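Local coordinates for protein listeriolysin O (Listeria monocytogenes, PDB 4CDB) that perforates cholesterol-containing host membranes by binding to them, changing shape and inserting as an oligomeric beta-stranded pore that lyses the cell, at residues A82-T87 with G344-Y349; G90-A95 with S229-K234; N96-L99 with P104-L107; T115-L120 with Q126-V131; P252-S257 with K355-A360. All blocks are in the same frame, centred on the assembly; numbering follows the deposited sequence.

Interaction 1. Residues A82-T87 with G344-Y349; sequences AISSLT and GVPIAY. With NA (sodium ion), chain J.
Segment 82-87 is largely a turn of 3-10 helix, and strand 345-349 runs past it with Ser-84 and Pro-346 nearest, their CA atoms 6.0 Å apart. The turn is closed by its own backbone, with Thr-87 N bonded to Ser-84 O at 2.9 Å, while no hydrogen bond joins the two segments. Pro-346 suits this spot: it has no N-H to leave without a partner, and its ring offers a compact apolar surface to the turn. The ring corner CG lies 3.9 Å from Ser-84 O and equally far from Thr-87 O.

Farther along, Thr-87 meets Tyr-349. With chi1 at -63°, the methyl of Thr-87 swings opposite its backbone N, bringing CG2 to 3.5 Å from Tyr-349 CD1. The hydroxyl branch stays beside the ring, OG1 standing 3.8 Å from Tyr-349 CE1, so both branches lie near the CD1-CE1 side of the phenol, which the threonine meets obliquely. Val-79 and Ile-255 also pack on this ring.

Ser-85 O, in the same turn, binds a sodium ion at 2.6 Å, in a site that also includes Asn-141. This is plain packing of a 3-10 connection onto strand 345-353, which pairs with strands 252-260 and 77-78 in the large antiparallel sheet of the cholesterol-dependent cytolysin fold.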
# COMPACT_ATOMS: atom_id res chain seq x y z
N ALA A 82 -13.51 -15.22 -1.67
CA ALA A 82 -14.09 -16.52 -1.36
C ALA A 82 -15.61 -16.47 -1.22
O ALA A 82 -16.30 -17.45 -1.51
CB ALA A 82 -13.46 -17.09 -0.10
N ILE A 83 -16.14 -15.33 -0.78
CA ILE A 83 -17.58 -15.17 -0.60
C ILE A 83 -18.15 -14.10 -1.52
O ILE A 83 -19.15 -13.45 -1.20
CB ILE A 83 -17.93 -14.84 0.86
CG1 ILE A 83 -17.23 -13.55 1.31
CG2 ILE A 83 -17.55 -15.99 1.78
CD1 ILE A 83 -17.65 -13.07 2.70
N SER A 84 -17.52 -13.93 -2.68
CA SER A 84 -17.93 -12.91 -3.65
C SER A 84 -19.33 -13.16 -4.19
O SER A 84 -20.04 -12.23 -4.57
CB SER A 84 -16.94 -12.83 -4.80
OG SER A 84 -16.96 -14.03 -5.56
N SER A 85 -19.73 -14.43 -4.23
CA SER A 85 -21.04 -14.82 -4.75
C SER A 85 -22.19 -14.28 -3.90
O SER A 85 -23.33 -14.21 -4.36
CB SER A 85 -21.14 -16.34 -4.88
OG SER A 85 -20.87 -16.96 -3.64
N LEU A 86 -21.89 -13.91 -2.66
CA LEU A 86 -22.90 -13.34 -1.77
C LEU A 86 -23.16 -11.88 -2.12
O LEU A 86 -24.17 -11.30 -1.71
CB LEU A 86 -22.46 -13.48 -0.31
CG LEU A 86 -22.11 -14.89 0.16
CD1 LEU A 86 -21.83 -14.90 1.65
CD2 LEU A 86 -23.23 -15.87 -0.18
N THR A 87 -22.24 -11.29 -2.88
CA THR A 87 -22.36 -9.89 -3.29
C THR A 87 -23.05 -9.77 -4.64
O THR A 87 -22.51 -10.19 -5.67
CB THR A 87 -20.98 -9.23 -3.38
OG1 THR A 87 -20.37 -9.21 -2.08
CG2 THR A 87 -21.10 -7.81 -3.90
N GLY A 344 -15.23 -11.41 -15.48
CA GLY A 344 -14.97 -10.68 -14.26
C GLY A 344 -15.83 -11.12 -13.09
O GLY A 344 -16.91 -11.68 -13.28
N VAL A 345 -15.35 -10.86 -11.88
CA VAL A 345 -16.06 -11.23 -10.67
C VAL A 345 -16.33 -9.96 -9.86
O VAL A 345 -15.69 -8.94 -10.10
CB VAL A 345 -15.23 -12.22 -9.82
CG1 VAL A 345 -14.92 -13.47 -10.62
CG2 VAL A 345 -13.94 -11.56 -9.34
N PRO A 346 -17.28 -10.02 -8.91
CA PRO A 346 -17.48 -8.86 -8.04
C PRO A 346 -16.21 -8.54 -7.24
O PRO A 346 -15.63 -9.44 -6.61
CB PRO A 346 -18.60 -9.31 -7.09
CG PRO A 346 -19.34 -10.36 -7.87
CD PRO A 346 -18.29 -11.07 -8.66
N ILE A 347 -15.77 -7.29 -7.28
CA ILE A 347 -14.55 -6.89 -6.60
C ILE A 347 -14.74 -5.65 -5.73
O ILE A 347 -13.89 -5.32 -4.90
CB ILE A 347 -13.39 -6.66 -7.59
CG1 ILE A 347 -13.83 -5.71 -8.71
CG2 ILE A 347 -12.91 -7.98 -8.18
CD1 ILE A 347 -12.76 -5.50 -9.78
N ALA A 348 -15.87 -4.97 -5.92
CA ALA A 348 -16.21 -3.80 -5.13
C ALA A 348 -17.69 -3.49 -5.27
O ALA A 348 -18.31 -3.84 -6.27
CB ALA A 348 -15.39 -2.60 -5.56
N TYR A 349 -18.26 -2.83 -4.26
CA TYR A 349 -19.66 -2.43 -4.32
C TYR A 349 -19.97 -1.24 -3.41
O TYR A 349 -19.25 -0.96 -2.46
CB TYR A 349 -20.59 -3.61 -4.02
CG TYR A 349 -20.48 -4.18 -2.62
CD1 TYR A 349 -19.50 -5.10 -2.29
CD2 TYR A 349 -21.39 -3.81 -1.63
CE1 TYR A 349 -19.41 -5.64 -1.01
CE2 TYR A 349 -21.31 -4.33 -0.35
CZ TYR A 349 -20.32 -5.25 -0.05
OH TYR A 349 -20.23 -5.78 1.22
NA NA J . -23.59 -13.48 -6.82

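Interaction 2. Residues G90-A95 with S229-K234; sequences GALVKA and SRFFGK
A strand of the large antiparallel sheet, 92-94, here meets the loop that leads from strand 207-222 to helix 238-243, and the join is a small hydrophobic cluster in which Leu-92 touches both Phe-231 and Phe-232. The backbones stay well apart, with 8.3 Å between the CA atoms of Leu-92 and Phe-231, so side chains alone bridge the gap.

Leucine fits because its forked end serves two partners at once. The CD2 branch goes to the first phenylalanine, 3.9 Å from Phe-231 CD2 and 4.1 Å from Phe-231 CB. Its twin, CD1, goes to the second, 3.6 Å from Phe-232 CE1. Both methyls come to their rings at a slant. Chi2 of Leu-92 is -177°, which stretches CD1 away from the strand toward Phe-232.

Each ring has further neighbours: Tyr-254 meets Phe-231 edge-to-face, and Ile-27 of helix 14-28 lies against Phe-232. All three touching residues are buried, as such apolar groups should be. Arg-111 ties the same two segments by polar means, bonding Gly-90 O through NH2 and Phe-231 O through NE.

The loop itself is kept in a tight turn by Phe-232 N bonding Ser-229 O at 3.1 Å. That fold brings Ser-229 CA to the edge of the Phe-232 ring, in its plane, 3.9 Å from Phe-232 CD2.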
# COMPACT_ATOMS: atom_id res chain seq x y z
N GLY A 90 -28.73 -5.03 -5.49
CA GLY A 90 -30.08 -5.04 -4.96
C GLY A 90 -30.25 -5.79 -3.65
O GLY A 90 -31.31 -5.75 -3.03
N ALA A 91 -29.19 -6.47 -3.22
CA ALA A 91 -29.23 -7.25 -1.99
C ALA A 91 -29.49 -6.37 -0.76
O ALA A 91 -28.93 -5.28 -0.64
CB ALA A 91 -27.93 -8.02 -1.81
N LEU A 92 -30.34 -6.86 0.13
CA LEU A 92 -30.67 -6.14 1.36
C LEU A 92 -29.76 -6.57 2.50
O LEU A 92 -29.64 -7.76 2.79
CB LEU A 92 -32.13 -6.38 1.74
CG LEU A 92 -33.20 -5.92 0.75
CD1 LEU A 92 -34.59 -6.17 1.30
CD2 LEU A 92 -33.01 -4.46 0.44
N VAL A 93 -29.11 -5.61 3.15
CA VAL A 93 -28.20 -5.91 4.25
C VAL A 93 -28.40 -4.98 5.44
O VAL A 93 -28.99 -3.91 5.31
CB VAL A 93 -26.72 -5.83 3.80
CG1 VAL A 93 -26.40 -6.90 2.76
CG2 VAL A 93 -26.41 -4.44 3.26
N LYS A 94 -27.90 -5.40 6.60
CA LYS A 94 -27.84 -4.53 7.76
C LYS A 94 -26.57 -3.69 7.69
O LYS A 94 -25.50 -4.19 7.36
CB LYS A 94 -27.82 -5.35 9.05
CG LYS A 94 -29.08 -6.13 9.32
CD LYS A 94 -28.94 -6.94 10.59
CE LYS A 94 -30.21 -7.71 10.91
NZ LYS A 94 -30.05 -8.58 12.11
N ALA A 95 -26.70 -2.40 8.00
CA ALA A 95 -25.54 -1.53 8.04
C ALA A 95 -24.94 -1.53 9.44
O ALA A 95 -25.28 -0.68 10.26
CB ALA A 95 -25.91 -0.12 7.62
N SER A 229 -40.40 0.71 1.42
CA SER A 229 -41.12 -0.56 1.35
C SER A 229 -41.08 -1.22 -0.03
O SER A 229 -41.46 -2.38 -0.16
CB SER A 229 -42.57 -0.38 1.79
OG SER A 229 -43.23 0.57 0.98
N ARG A 230 -40.63 -0.49 -1.04
CA ARG A 230 -40.65 -0.99 -2.42
C ARG A 230 -39.82 -2.25 -2.63
O ARG A 230 -40.13 -3.06 -3.49
CB ARG A 230 -40.22 0.09 -3.41
CG ARG A 230 -41.37 0.71 -4.19
CD ARG A 230 -42.22 -0.35 -4.89
NE ARG A 230 -41.87 -0.52 -6.30
CZ ARG A 230 -41.21 -1.57 -6.79
NH1 ARG A 230 -40.82 -2.55 -5.99
NH2 ARG A 230 -40.95 -1.63 -8.09
N PHE A 231 -38.75 -2.41 -1.85
CA PHE A 231 -37.85 -3.55 -2.02
C PHE A 231 -38.37 -4.82 -1.37
O PHE A 231 -37.91 -5.92 -1.67
CB PHE A 231 -36.45 -3.22 -1.52
CG PHE A 231 -35.60 -2.49 -2.53
CD1 PHE A 231 -36.02 -2.35 -3.84
CD2 PHE A 231 -34.37 -1.96 -2.16
CE1 PHE A 231 -35.24 -1.69 -4.77
CE2 PHE A 231 -33.58 -1.29 -3.09
CZ PHE A 231 -34.02 -1.16 -4.40
N PHE A 232 -39.34 -4.68 -0.47
CA PHE A 232 -39.86 -5.83 0.26
C PHE A 232 -41.05 -6.47 -0.43
O PHE A 232 -41.84 -5.79 -1.09
CB PHE A 232 -40.24 -5.42 1.68
CG PHE A 232 -39.08 -4.90 2.48
CD1 PHE A 232 -38.16 -5.77 3.04
CD2 PHE A 232 -38.92 -3.54 2.67
CE1 PHE A 232 -37.09 -5.29 3.78
CE2 PHE A 232 -37.85 -3.05 3.40
CZ PHE A 232 -36.94 -3.93 3.95
N GLY A 233 -41.17 -7.79 -0.28
CA GLY A 233 -42.33 -8.51 -0.79
C GLY A 233 -43.60 -8.06 -0.10
O GLY A 233 -43.54 -7.53 1.02
N LYS A 234 -44.74 -8.29 -0.74
CA LYS A 234 -46.01 -7.80 -0.23
C LYS A 234 -46.45 -8.48 1.06
O LYS A 234 -47.38 -8.01 1.73
CB LYS A 234 -47.10 -7.96 -1.29
CG LYS A 234 -47.37 -9.40 -1.69
CD LYS A 234 -48.32 -9.47 -2.87
CE LYS A 234 -48.60 -10.91 -3.29
NZ LYS A 234 -49.48 -10.99 -4.49

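Interaction 3. Residues N96-L99 with P104-L107; sequences NSEL and PDVL
Asn-96 and Asp-105 are linked by a water molecule, which donates to Asn-96 OD1 and accepts from Asp-105 N at 3.0 Å. The same OD1 caps the helix that starts at Ser-97, taking the amide of Glu-98 N at 3.1 Å. That bond is bent, 136° at the hydrogen, and the donor sits above the carbonyl plane. Asparagine is a natural N-cap, its short side chain curling back here with chi1 at 53° to reach the first turn. Its other end, ND2, is bonded to Asn-250 OD1, which fixes how the amide is turned, and the carboxylate of Asp-105 stands nearly perpendicular to it.

Charge works against the pair Glu-98 and Asp-105. Glu-98 OE2 and Asp-105 OD1 are 4.3 Å apart, which could slightly raise the proton affinity of either, although both residues are partly open to solvent. The aliphatic part of the glutamate makes the touch, its CG 3.5 Å from Asp-105 OD2.

Apolar packing is left to Leu-99, whose CD1 lies 3.7 Å from Pro-104 CB. The proline, lacking an N-H, can sit close to Glu-98 O without bonding it.

Helix 97-100 follows strand 92-94, and the returning segment runs back alongside that strand, Asp-105 bonding Lys-94 and Leu-107 bonding Leu-92 by their backbones, while Tyr-349 of strand 345-353 packs against Leu-99 and Pro-104.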
# COMPACT_ATOMS: atom_id res chain seq x y z
N ASN A 96 -24.06 -2.49 9.71
CA ASN A 96 -23.39 -2.59 11.00
C ASN A 96 -21.92 -2.99 10.86
O ASN A 96 -21.34 -2.89 9.79
CB ASN A 96 -24.13 -3.55 11.93
CG ASN A 96 -24.38 -4.91 11.30
OD1 ASN A 96 -23.63 -5.34 10.42
ND2 ASN A 96 -25.43 -5.59 11.74
N SER A 97 -21.34 -3.46 11.96
CA SER A 97 -19.93 -3.83 11.99
C SER A 97 -19.59 -4.98 11.04
O SER A 97 -18.47 -5.11 10.57
CB SER A 97 -19.49 -4.17 13.41
OG SER A 97 -20.29 -5.20 13.95
N GLU A 98 -20.58 -5.83 10.77
CA GLU A 98 -20.38 -6.97 9.88
C GLU A 98 -20.20 -6.54 8.43
O GLU A 98 -19.53 -7.21 7.65
CB GLU A 98 -21.54 -7.97 10.00
CG GLU A 98 -21.61 -8.69 11.33
CD GLU A 98 -20.43 -9.61 11.57
OE1 GLU A 98 -19.37 -9.12 12.01
OE2 GLU A 98 -20.56 -10.83 11.32
N LEU A 99 -20.80 -5.40 8.07
CA LEU A 99 -20.58 -4.81 6.76
C LEU A 99 -19.16 -4.25 6.67
O LEU A 99 -18.52 -4.32 5.63
CB LEU A 99 -21.60 -3.71 6.48
CG LEU A 99 -21.47 -2.97 5.15
CD1 LEU A 99 -21.47 -3.96 3.99
CD2 LEU A 99 -22.59 -1.96 4.98
N PRO A 104 -21.26 -8.86 5.37
CA PRO A 104 -22.50 -8.27 5.89
C PRO A 104 -23.62 -9.28 6.11
O PRO A 104 -23.71 -10.29 5.41
CB PRO A 104 -22.89 -7.27 4.80
CG PRO A 104 -22.31 -7.86 3.55
CD PRO A 104 -21.01 -8.48 3.97
N ASP A 105 -24.46 -9.01 7.10
CA ASP A 105 -25.65 -9.81 7.34
C ASP A 105 -26.70 -9.44 6.30
O ASP A 105 -27.06 -8.27 6.15
CB ASP A 105 -26.19 -9.56 8.75
CG ASP A 105 -25.20 -9.93 9.83
OD1 ASP A 105 -24.58 -11.01 9.73
OD2 ASP A 105 -25.03 -9.14 10.79
N VAL A 106 -27.19 -10.44 5.58
CA VAL A 106 -28.22 -10.22 4.57
C VAL A 106 -29.61 -10.49 5.13
O VAL A 106 -29.84 -11.52 5.75
CB VAL A 106 -27.99 -11.11 3.33
CG1 VAL A 106 -29.15 -10.97 2.34
CG2 VAL A 106 -26.68 -10.74 2.66
N LEU A 107 -30.52 -9.54 4.93
CA LEU A 107 -31.90 -9.71 5.38
C LEU A 107 -32.60 -10.80 4.58
O LEU A 107 -32.81 -10.67 3.37
CB LEU A 107 -32.68 -8.40 5.24
CG LEU A 107 -32.13 -7.18 5.98
CD1 LEU A 107 -33.06 -5.99 5.82
CD2 LEU A 107 -31.91 -7.50 7.44
O HOH W 1 -24.27 -6.26 8.16

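Interaction 4. Residues T115-L120 with Q126-V131; sequences TLSIDL and QDNKIV
Leu-116 and Ile-130 form an antiparallel hydrogen-bonded pair in which each backbone supplies both a donor and an acceptor. Leu-116 N gives to Ile-130 O at 3.0 Å, and Ile-130 N returns a bond of the same length to Leu-116 O. A third bond, Ile-118 N to Asn-128 O, continues the register. Between these bonds lies the non-hydrogen-bonded pair Ser-117 and Lys-129, with Thr-115 and Val-131 beyond the other end. Carbonyls also receive CA-H contacts: Ser-117 CA is 3.1 Å from Asn-128 O, and Lys-129 CA is 3.2 Å from Leu-116 O.

On its other edge, segment 115-120 pairs by backbone bonds with Asn-219, Asn-221 and Asn-223, on and just after strand 207-222; Thr-115 N also bonds Asn-223 OD1. Arg-150 NH2 bonds both Asp-127 O and Lys-129 O. The two strands make a beta hairpin, their directions 160° apart, and the hairpin extends the large antiparallel sheet. Leucine and isoleucine suit the face they share, because helix 137-152 covers it with Val-140, Ala-143 and Leu-147.

Thr-115, Ser-117 and Lys-129 point to the opposite face, where Thr-115 and Lys-129 touch the N-terminal residue Pro-4. Thr-115 OG1 is bonded to Ala-5 O, whereas Lys-129 NZ, 3.9 Å from Ser-117 OG, is too far for a bond. Where the strands part, Asn-128 folds back with chi1 at 55° and its ND2 donates to a water at 3.2 Å. The water donates to Ile-118 O at 2.7 Å and to Leu-120 O at 3.0 Å, so one molecule satisfies two carbonyls near the end of the paired region.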
# COMPACT_ATOMS: atom_id res chain seq x y z
N THR A 115 -35.09 -2.69 -10.96
CA THR A 115 -34.52 -2.54 -12.29
C THR A 115 -33.00 -2.50 -12.20
O THR A 115 -32.43 -1.69 -11.47
CB THR A 115 -35.01 -1.26 -13.00
OG1 THR A 115 -36.44 -1.30 -13.11
CG2 THR A 115 -34.41 -1.15 -14.39
N LEU A 116 -32.35 -3.39 -12.95
CA LEU A 116 -30.89 -3.40 -13.05
C LEU A 116 -30.44 -2.66 -14.30
O LEU A 116 -31.10 -2.71 -15.34
CB LEU A 116 -30.36 -4.83 -13.07
CG LEU A 116 -30.53 -5.63 -11.79
CD1 LEU A 116 -29.99 -7.04 -11.97
CD2 LEU A 116 -29.85 -4.94 -10.62
N SER A 117 -29.31 -1.97 -14.19
CA SER A 117 -28.74 -1.25 -15.32
C SER A 117 -27.23 -1.46 -15.40
O SER A 117 -26.55 -1.51 -14.37
CB SER A 117 -29.07 0.24 -15.23
OG SER A 117 -28.38 0.98 -16.22
N ILE A 118 -26.71 -1.58 -16.61
CA ILE A 118 -25.28 -1.83 -16.82
C ILE A 118 -24.64 -0.67 -17.59
O ILE A 118 -25.31 -0.02 -18.40
CB ILE A 118 -25.05 -3.17 -17.56
CG1 ILE A 118 -23.61 -3.65 -17.39
CG2 ILE A 118 -25.44 -3.07 -19.03
CD1 ILE A 118 -23.40 -5.10 -17.79
N ASP A 119 -23.37 -0.41 -17.33
CA ASP A 119 -22.70 0.75 -17.92
C ASP A 119 -21.78 0.43 -19.10
O ASP A 119 -20.90 1.22 -19.44
CB ASP A 119 -21.92 1.52 -16.85
CG ASP A 119 -20.75 0.72 -16.29
OD1 ASP A 119 -20.74 -0.51 -16.47
OD2 ASP A 119 -19.86 1.33 -15.67
N LEU A 120 -21.98 -0.73 -19.72
CA LEU A 120 -21.17 -1.11 -20.88
C LEU A 120 -21.43 -0.15 -22.04
O LEU A 120 -22.56 0.29 -22.25
CB LEU A 120 -21.45 -2.56 -21.29
CG LEU A 120 -20.77 -3.64 -20.45
CD1 LEU A 120 -21.28 -5.03 -20.81
CD2 LEU A 120 -19.26 -3.57 -20.63
N GLN A 126 -32.62 2.00 -23.32
CA GLN A 126 -33.60 0.93 -23.23
C GLN A 126 -32.90 -0.43 -23.19
O GLN A 126 -33.41 -1.38 -22.60
CB GLN A 126 -34.58 0.98 -24.40
CG GLN A 126 -35.44 2.24 -24.46
CD GLN A 126 -34.69 3.46 -24.99
OE1 GLN A 126 -33.81 3.33 -25.84
NE2 GLN A 126 -35.05 4.63 -24.50
N ASP A 127 -31.72 -0.51 -23.82
CA ASP A 127 -30.96 -1.75 -23.91
C ASP A 127 -30.19 -2.10 -22.63
O ASP A 127 -29.98 -3.27 -22.33
CB ASP A 127 -29.98 -1.69 -25.09
CG ASP A 127 -30.40 -2.57 -26.25
OD1 ASP A 127 -31.14 -3.54 -26.03
OD2 ASP A 127 -29.98 -2.28 -27.40
N ASN A 128 -29.75 -1.08 -21.89
CA ASN A 128 -28.91 -1.31 -20.72
C ASN A 128 -29.68 -1.65 -19.44
O ASN A 128 -29.09 -1.81 -18.38
CB ASN A 128 -27.97 -0.13 -20.48
CG ASN A 128 -28.70 1.20 -20.38
OD1 ASN A 128 -29.89 1.25 -20.10
ND2 ASN A 128 -27.97 2.29 -20.59
N LYS A 129 -31.00 -1.77 -19.55
CA LYS A 129 -31.84 -2.02 -18.38
C LYS A 129 -32.62 -3.32 -18.48
O LYS A 129 -32.88 -3.81 -19.58
CB LYS A 129 -32.82 -0.86 -18.17
CG LYS A 129 -32.16 0.51 -18.03
CD LYS A 129 -33.20 1.62 -17.95
CE LYS A 129 -32.55 2.99 -18.05
NZ LYS A 129 -31.51 3.19 -17.02
N ILE A 130 -32.99 -3.88 -17.33
CA ILE A 130 -33.83 -5.07 -17.29
C ILE A 130 -34.56 -5.18 -15.94
O ILE A 130 -33.98 -4.91 -14.89
CB ILE A 130 -33.02 -6.37 -17.58
CG1 ILE A 130 -33.94 -7.59 -17.61
CG2 ILE A 130 -31.90 -6.54 -16.57
CD1 ILE A 130 -33.22 -8.88 -17.95
N VAL A 131 -35.84 -5.55 -15.99
CA VAL A 131 -36.64 -5.69 -14.78
C VAL A 131 -36.50 -7.09 -14.19
O VAL A 131 -36.63 -8.09 -14.90
CB VAL A 131 -38.13 -5.40 -15.06
CG1 VAL A 131 -38.95 -5.53 -13.79
CG2 VAL A 131 -38.30 -4.02 -15.66
O HOH W 2 -24.98 1.18 -20.76

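Interaction 5. Residues P252-S257 with K355-A360; sequences PAYISS and KDNELA. With NA (sodium ion), chain P; ACT (acetate ion), chain D.
Pro-252, at the start of its strand, reaches Lys-355 through a water that donates to Pro-252 O at 2.7 Å and accepts from Lys-355 N at 3.1 Å. The extended side chain of Lys-355 sends NZ to Leu-30 O and to an acetate oxygen, ACT O, at 2.8 Å. The acetate probably comes from the crystallisation liquor. Its other oxygen, OXT, and Asp-356 OD1 both bind a sodium ion, the latter at 2.7 Å, with Tyr-32 as a further ligand.

Ala-253 bonds Val-93 through its backbone.

Tyr-254 makes the direct contact. With its ring set between backbone N and carbonyl carbon (chi1 65°), the phenol extends over to the loop, and OH donates to Asn-357 OD1 at 3.0 Å. The donor stands 41° out of the amide's carbonyl plane, and ring and amide are turned 83° apart. OD1 itself lies at the ring's edge, 3.5 Å from Tyr-254 CE1. Asparagine suits this turn, since it tolerates the left-handed backbone conformation found here.

Ser-256 OG, next on this side, bonds Thr-350 OG1 of strand 345-353.

Because Asn-357 ND2 gives its hydrogen to Pro-225 O while OD1 receives the phenol, the amide is held at both ends and its orientation is settled. A buried tyrosine hydroxyl thereby finds an acceptor and takes a weak bond from Asn-352 ND2, and the loop is pinned to the strand by polar bonds.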
# COMPACT_ATOMS: atom_id res chain seq x y z
N PRO A 252 -31.33 -0.64 7.90
CA PRO A 252 -31.38 -1.41 6.65
C PRO A 252 -30.71 -0.66 5.51
O PRO A 252 -30.83 0.57 5.41
CB PRO A 252 -32.89 -1.54 6.40
CG PRO A 252 -33.48 -0.34 7.04
CD PRO A 252 -32.64 -0.08 8.26
N ALA A 253 -29.99 -1.39 4.67
CA ALA A 253 -29.33 -0.80 3.50
C ALA A 253 -29.40 -1.78 2.34
O ALA A 253 -29.67 -2.96 2.53
CB ALA A 253 -27.89 -0.45 3.83
N TYR A 254 -29.15 -1.28 1.13
CA TYR A 254 -29.10 -2.14 -0.04
C TYR A 254 -27.85 -1.89 -0.88
O TYR A 254 -27.29 -0.79 -0.87
CB TYR A 254 -30.36 -1.96 -0.90
CG TYR A 254 -30.51 -0.59 -1.53
CD1 TYR A 254 -31.03 0.47 -0.80
CD2 TYR A 254 -30.14 -0.36 -2.85
CE1 TYR A 254 -31.17 1.72 -1.37
CE2 TYR A 254 -30.28 0.89 -3.42
CZ TYR A 254 -30.80 1.92 -2.67
OH TYR A 254 -30.94 3.17 -3.24
N ILE A 255 -27.41 -2.92 -1.59
CA ILE A 255 -26.28 -2.78 -2.50
C ILE A 255 -26.75 -2.06 -3.76
O ILE A 255 -27.47 -2.63 -4.58
CB ILE A 255 -25.66 -4.15 -2.83
CG1 ILE A 255 -25.21 -4.86 -1.54
CG2 ILE A 255 -24.49 -4.00 -3.78
CD1 ILE A 255 -24.53 -6.19 -1.77
N SER A 256 -26.35 -0.80 -3.90
CA SER A 256 -26.82 0.05 -4.99
C SER A 256 -26.05 -0.17 -6.29
O SER A 256 -26.57 0.11 -7.37
CB SER A 256 -26.76 1.52 -4.57
OG SER A 256 -25.47 1.86 -4.08
N SER A 257 -24.82 -0.66 -6.19
CA SER A 257 -23.99 -0.87 -7.37
C SER A 257 -22.86 -1.86 -7.09
O SER A 257 -22.28 -1.85 -6.01
CB SER A 257 -23.39 0.46 -7.84
OG SER A 257 -22.60 0.28 -9.00
N LYS A 355 -33.44 4.25 4.10
CA LYS A 355 -34.25 5.35 4.62
C LYS A 355 -34.34 6.54 3.66
O LYS A 355 -35.44 7.02 3.37
CB LYS A 355 -33.72 5.81 5.97
CG LYS A 355 -34.53 6.94 6.60
CD LYS A 355 -33.99 7.29 7.98
CE LYS A 355 -34.77 8.42 8.61
NZ LYS A 355 -34.27 8.76 9.98
N ASP A 356 -33.20 7.00 3.16
CA ASP A 356 -33.18 8.18 2.31
C ASP A 356 -32.35 7.97 1.05
O ASP A 356 -31.98 8.94 0.39
CB ASP A 356 -32.64 9.38 3.10
CG ASP A 356 -31.27 9.12 3.70
OD1 ASP A 356 -30.87 7.94 3.77
OD2 ASP A 356 -30.59 10.09 4.10
N ASN A 357 -32.06 6.71 0.74
CA ASN A 357 -31.22 6.37 -0.41
C ASN A 357 -29.85 7.04 -0.39
O ASN A 357 -29.22 7.25 -1.43
CB ASN A 357 -31.95 6.68 -1.73
CG ASN A 357 -33.20 5.84 -1.92
OD1 ASN A 357 -33.16 4.62 -1.80
ND2 ASN A 357 -34.32 6.49 -2.22
N GLU A 358 -29.39 7.39 0.81
CA GLU A 358 -28.11 8.08 0.97
C GLU A 358 -26.95 7.09 0.98
O GLU A 358 -27.08 5.96 1.44
CB GLU A 358 -28.11 8.91 2.25
CG GLU A 358 -27.30 10.19 2.15
CD GLU A 358 -27.99 11.27 1.34
OE1 GLU A 358 -29.21 11.15 1.10
OE2 GLU A 358 -27.31 12.24 0.94
N LEU A 359 -25.81 7.54 0.46
CA LEU A 359 -24.64 6.68 0.32
C LEU A 359 -24.01 6.35 1.67
O LEU A 359 -23.72 7.25 2.47
CB LEU A 359 -23.61 7.35 -0.60
CG LEU A 359 -22.47 6.49 -1.16
CD1 LEU A 359 -23.03 5.28 -1.89
CD2 LEU A 359 -21.59 7.31 -2.08
N ALA A 360 -23.82 5.06 1.94
CA ALA A 360 -23.19 4.61 3.17
C ALA A 360 -21.68 4.64 3.04
O ALA A 360 -21.12 4.03 2.13
CB ALA A 360 -23.66 3.20 3.51
NA NA P . -30.01 7.17 6.18
C ACT D . -30.90 9.31 8.64
O ACT D . -31.52 8.94 9.66
OXT ACT D . -31.22 8.94 7.49
CH3 ACT D . -29.76 10.27 8.79
O HOH W 3 -31.88 2.91 6.38

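All five contacts lie on the same side of the chain's centre, with centres 10 to 27 Å apart. Interactions 1, 2, 4 and 5 reach the large antiparallel sheet, where strand 252-260 of interaction 5 runs between strands 92-94 and 345-353 of interactions 2 and 1. Interaction 3 follows strand 92-94 directly and touches Tyr-349 of interaction 1. Along the chain, interactions 2, 3 and 4 are nested inside the loop closed by interaction 1, whereas interactions 1 and 5 alternate. Interactions 3 and 4 are farthest apart. None holds a segment that becomes a transmembrane strand, consistent with their belonging to the surrounding sheet and loops.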